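Local coordinates for protein abietadiene synthase, chloroplastic (Abies grandis, PDB 3S9V) that is a largely helical enzyme of the terpene synthase family, working in the chloroplast and carrying a metal-binding domain towards its C-terminal end, at residues Ala157-Ala162 / Leu169-Pro174; Asp298-His303 / Arg307-Ala312. All coordinates share one frame; numbering follows the deposited sequence.

Contact 1: residues Ala157-Ala162 / Leu169-Pro174; sequences AMLKEA and LPYDLP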
# COMPACT_ATOMS: atom_id res chain seq x y z
N ALA A 157 -31.61 6.19 22.00
CA ALA A 157 -32.35 7.43 21.82
C ALA A 157 -33.67 7.15 21.12
O ALA A 157 -34.69 7.74 21.46
CB ALA A 157 -31.53 8.42 21.02
N MET A 158 -33.66 6.24 20.14
CA MET A 158 -34.88 5.90 19.43
C MET A 158 -35.74 4.96 20.27
O MET A 158 -36.97 4.97 20.15
CB MET A 158 -34.57 5.24 18.07
CG MET A 158 -33.98 6.18 17.02
SD MET A 158 -33.98 5.46 15.34
CE MET A 158 -32.91 4.03 15.61
N LEU A 159 -35.10 4.15 21.12
CA LEU A 159 -35.86 3.25 22.00
C LEU A 159 -36.79 4.09 22.85
O LEU A 159 -37.96 3.74 23.06
CB LEU A 159 -34.92 2.45 22.92
CG LEU A 159 -34.30 1.16 22.37
CD1 LEU A 159 -33.41 0.51 23.42
CD2 LEU A 159 -35.41 0.21 21.95
N LYS A 160 -36.27 5.22 23.35
CA LYS A 160 -37.06 6.13 24.17
C LYS A 160 -38.18 6.78 23.35
O LYS A 160 -39.28 6.97 23.86
CB LYS A 160 -36.15 7.21 24.78
CG LYS A 160 -35.08 6.63 25.70
CD LYS A 160 -34.11 7.67 26.21
CE LYS A 160 -34.76 8.61 27.20
NZ LYS A 160 -33.76 9.50 27.85
N GLU A 161 -37.90 7.10 22.09
CA GLU A 161 -38.92 7.70 21.23
C GLU A 161 -40.05 6.69 21.10
O GLU A 161 -41.22 7.00 21.33
CB GLU A 161 -38.40 7.99 19.82
CG GLU A 161 -37.22 8.96 19.70
CD GLU A 161 -36.99 9.38 18.24
OE1 GLU A 161 -37.77 10.22 17.75
OE2 GLU A 161 -36.05 8.85 17.60
N ALA A 162 -39.68 5.47 20.71
CA ALA A 162 -40.62 4.38 20.51
C ALA A 162 -41.53 4.18 21.72
O ALA A 162 -42.73 4.01 21.58
CB ALA A 162 -39.86 3.08 20.19
N LEU A 169 -42.62 -3.04 22.14
CA LEU A 169 -41.30 -3.66 22.05
C LEU A 169 -40.87 -4.24 23.39
O LEU A 169 -41.31 -3.79 24.45
CB LEU A 169 -40.27 -2.62 21.58
CG LEU A 169 -40.52 -1.95 20.23
CD1 LEU A 169 -39.44 -0.92 19.95
CD2 LEU A 169 -40.55 -3.01 19.14
N PRO A 170 -40.01 -5.27 23.35
CA PRO A 170 -39.49 -5.97 24.53
C PRO A 170 -38.56 -5.11 25.38
O PRO A 170 -37.46 -5.53 25.72
CB PRO A 170 -38.74 -7.15 23.92
CG PRO A 170 -39.39 -7.34 22.60
CD PRO A 170 -39.57 -5.94 22.12
N TYR A 171 -39.02 -3.91 25.74
CA TYR A 171 -38.23 -2.99 26.54
C TYR A 171 -37.59 -3.62 27.77
O TYR A 171 -36.50 -3.21 28.18
CB TYR A 171 -39.09 -1.81 26.99
CG TYR A 171 -39.69 -1.02 25.86
CD1 TYR A 171 -38.87 -0.37 24.93
CD2 TYR A 171 -41.06 -0.94 25.69
CE1 TYR A 171 -39.42 0.34 23.87
CE2 TYR A 171 -41.62 -0.24 24.63
CZ TYR A 171 -40.80 0.40 23.72
OH TYR A 171 -41.35 1.06 22.65
N ASP A 172 -38.25 -4.61 28.36
CA ASP A 172 -37.72 -5.25 29.55
C ASP A 172 -36.59 -6.23 29.32
O ASP A 172 -35.99 -6.72 30.27
CB ASP A 172 -38.84 -5.95 30.32
CG ASP A 172 -39.86 -4.97 30.86
OD1 ASP A 172 -39.43 -3.97 31.47
OD2 ASP A 172 -41.08 -5.19 30.68
N LEU A 173 -36.29 -6.52 28.06
CA LEU A 173 -35.18 -7.43 27.77
C LEU A 173 -33.92 -6.79 28.32
O LEU A 173 -33.68 -5.60 28.14
CB LEU A 173 -35.02 -7.64 26.27
CG LEU A 173 -35.95 -8.65 25.59
CD1 LEU A 173 -35.59 -8.74 24.11
CD2 LEU A 173 -35.80 -10.00 26.26
N PRO A 174 -33.08 -7.58 29.02
CA PRO A 174 -31.85 -7.03 29.58
C PRO A 174 -31.10 -6.16 28.56
O PRO A 174 -30.80 -5.00 28.84
CB PRO A 174 -31.07 -8.27 29.98
CG PRO A 174 -32.16 -9.17 30.45
CD PRO A 174 -33.21 -9.01 29.36
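Y171 and L169 reach back from a loop to touch A162 and L159 on helix 151-164, closing an inter-helix loop of the alpha-helical terpene synthase fold; the loop leads straight into helix 174-187. The apolar contacts are few. A162 sets its CB 4.0 Å from L169 CD1, and L159 brings CD2 more loosely to 4.4 Å from Y171 CE1. F132 of helix 122-136 touches both leucines, and L159 also packs on L176, I179 and I180, so helices 151-164 and 174-187 meet beside the loop.

No hydrogen bond joins the segments, though backbone atoms of L159 and A162 lie against Y171. The carbonyl L159 O approaches CE1 obliquely, while the hydroxyl sits against the A162 backbone with a poor angle to its carbonyl; OH bonds to L167 O instead, which anchors the ring within the connection.

The loop's own bonds shape it: P170 centres an inverse gamma turn and begins a type I beta turn that ends at L173, the N-cap of helix 174-187. With CG beside the backbone N and anti to the carbonyl carbon (chi1 -59°), Y171 turns its ring over L169, whose CB lies 3.7 Å above the ring plane, offset towards the rim.

Contact 2: residues Asp298-His303 / Arg307-Ala312; sequences DYVYSH and RGIGWA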
# COMPACT_ATOMS: atom_id res chain seq x y z
N ASP A 298 -5.26 13.88 -9.70
CA ASP A 298 -5.26 15.32 -9.92
C ASP A 298 -6.43 15.91 -9.11
O ASP A 298 -6.31 16.96 -8.48
CB ASP A 298 -5.48 15.67 -11.40
CG ASP A 298 -4.22 15.50 -12.25
OD1 ASP A 298 -3.10 15.55 -11.69
OD2 ASP A 298 -4.36 15.35 -13.48
N TYR A 299 -7.55 15.20 -9.15
CA TYR A 299 -8.75 15.61 -8.43
C TYR A 299 -8.47 15.66 -6.94
O TYR A 299 -8.74 16.67 -6.29
CB TYR A 299 -9.89 14.63 -8.71
CG TYR A 299 -11.17 14.95 -7.99
CD1 TYR A 299 -12.15 15.76 -8.58
CD2 TYR A 299 -11.41 14.46 -6.70
CE1 TYR A 299 -13.34 16.06 -7.90
CE2 TYR A 299 -12.59 14.76 -6.02
CZ TYR A 299 -13.55 15.56 -6.62
OH TYR A 299 -14.72 15.83 -5.95
N VAL A 300 -7.94 14.57 -6.39
CA VAL A 300 -7.64 14.53 -4.97
C VAL A 300 -6.67 15.62 -4.55
O VAL A 300 -6.85 16.26 -3.52
CB VAL A 300 -7.07 13.16 -4.55
CG1 VAL A 300 -6.68 13.18 -3.06
CG2 VAL A 300 -8.11 12.07 -4.81
N TYR A 301 -5.63 15.83 -5.36
CA TYR A 301 -4.63 16.84 -5.05
C TYR A 301 -5.23 18.26 -5.06
O TYR A 301 -4.84 19.09 -4.25
CB TYR A 301 -3.45 16.77 -6.03
CG TYR A 301 -2.35 17.77 -5.72
CD1 TYR A 301 -1.60 17.67 -4.55
CD2 TYR A 301 -2.08 18.83 -6.59
CE1 TYR A 301 -0.61 18.61 -4.24
CE2 TYR A 301 -1.09 19.78 -6.29
CZ TYR A 301 -0.36 19.66 -5.12
OH TYR A 301 0.60 20.59 -4.81
N SER A 302 -6.16 18.52 -5.98
CA SER A 302 -6.80 19.84 -6.06
C SER A 302 -7.62 20.08 -4.81
O SER A 302 -8.12 21.18 -4.60
CB SER A 302 -7.72 19.94 -7.28
OG SER A 302 -8.91 19.21 -7.09
N HIS A 303 -7.77 19.05 -3.99
CA HIS A 303 -8.52 19.17 -2.74
C HIS A 303 -7.62 18.92 -1.55
O HIS A 303 -8.09 18.82 -0.42
CB HIS A 303 -9.69 18.20 -2.72
CG HIS A 303 -10.81 18.57 -3.64
ND1 HIS A 303 -11.58 19.70 -3.44
CD2 HIS A 303 -11.25 18.00 -4.78
CE1 HIS A 303 -12.45 19.80 -4.43
NE2 HIS A 303 -12.27 18.79 -5.26
N ARG A 307 -3.42 20.46 6.41
CA ARG A 307 -3.75 19.95 7.74
C ARG A 307 -4.23 18.51 7.61
O ARG A 307 -4.54 17.86 8.60
CB ARG A 307 -4.86 20.78 8.38
CG ARG A 307 -4.63 22.29 8.37
CD ARG A 307 -5.73 23.00 9.12
NE ARG A 307 -7.06 22.54 8.70
CZ ARG A 307 -7.60 22.81 7.51
NH1 ARG A 307 -6.94 23.54 6.63
NH2 ARG A 307 -8.80 22.33 7.21
N GLY A 308 -4.28 18.01 6.38
CA GLY A 308 -4.74 16.65 6.18
C GLY A 308 -6.11 16.69 5.53
O GLY A 308 -6.74 17.74 5.48
N ILE A 309 -6.57 15.55 5.05
CA ILE A 309 -7.86 15.51 4.40
C ILE A 309 -8.78 14.52 5.06
O ILE A 309 -8.36 13.71 5.88
CB ILE A 309 -7.72 15.15 2.91
CG1 ILE A 309 -7.03 13.79 2.76
CG2 ILE A 309 -6.90 16.21 2.20
CD1 ILE A 309 -6.97 13.26 1.31
N GLY A 310 -10.05 14.60 4.69
CA GLY A 310 -11.04 13.68 5.23
C GLY A 310 -11.41 12.77 4.09
O GLY A 310 -10.64 12.60 3.15
N TRP A 311 -12.61 12.20 4.14
CA TRP A 311 -13.07 11.30 3.10
C TRP A 311 -13.78 12.05 1.99
O TRP A 311 -13.93 11.54 0.88
CB TRP A 311 -13.99 10.25 3.72
CG TRP A 311 -15.04 10.82 4.62
CD1 TRP A 311 -16.29 11.22 4.28
CD2 TRP A 311 -14.91 11.07 6.03
NE1 TRP A 311 -16.96 11.71 5.38
CE2 TRP A 311 -16.13 11.63 6.47
CE3 TRP A 311 -13.87 10.89 6.96
CZ2 TRP A 311 -16.35 11.99 7.81
CZ3 TRP A 311 -14.09 11.25 8.29
CH2 TRP A 311 -15.32 11.80 8.70
N ALA A 312 -14.21 13.27 2.30
CA ALA A 312 -14.91 14.12 1.34
C ALA A 312 -14.22 15.45 1.18
O ALA A 312 -13.60 15.95 2.13
CB ALA A 312 -16.34 14.35 1.79
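I309 holds CG1 between its backbone N and carbonyl carbon (chi1 58°), the crowded position, and this leaves CG2 beside the backbone N, anti to the carbonyl carbon. The two branches thereby meet different parts of segment 298-303. CG2 touches H303 at its backbone carbonyl, I309 CG2 to H303 O measuring 3.9 Å. The other branch is extended (chi2 174°) and brings its tip, I309 CD1, to 4.4 Å from V300 CG1, a light contact of two methyl groups.

Helix 290-301 is here followed by the loop that leads on to helix 320-332, within the N-terminal domain of the terpene synthase family, and I309 folds back from that loop against the helix it has just left. L270 and W304 also pack on I309, while its backbone N bonds to T323 OG1, tying the loop to the next helix.

Within 298-303, S302 OG donates to Y299 O at 2.7 Å, meeting the carbonyl at a C=O...donor angle of 130° and tilted modestly from its plane. The H303 imidazole leans its CD2-NE2 side onto one face of the Y299 ring, CD2 lying 3.7 Å above the plane and offset towards the rim. Y299 also makes a cation-pi contact with R273 and bonds through OH to D269 OD1; H303 ND1 bonds to E314 OE1, which probably limits the rotation of the imidazole.

Contact 1 closes before contact 2 opens along the chain, and the two do not touch: their centres lie 41 Å apart and their nearest atoms about 20 Å apart. They share no helix. Contact 1 joins helix 151-164 to the approach of helix 174-187, about 44 Å from the centre of the chain; contact 2 folds the loop after helix 290-301 back on that helix, about 18 Å from the centre. In both, a loop between successive helices packs back on the chain just before it, in separate helical regions. The wide spacing is consistent with the gamma and beta domains of plant diterpene synthases, where contact 1 would belong to the former and contact 2 to the latter.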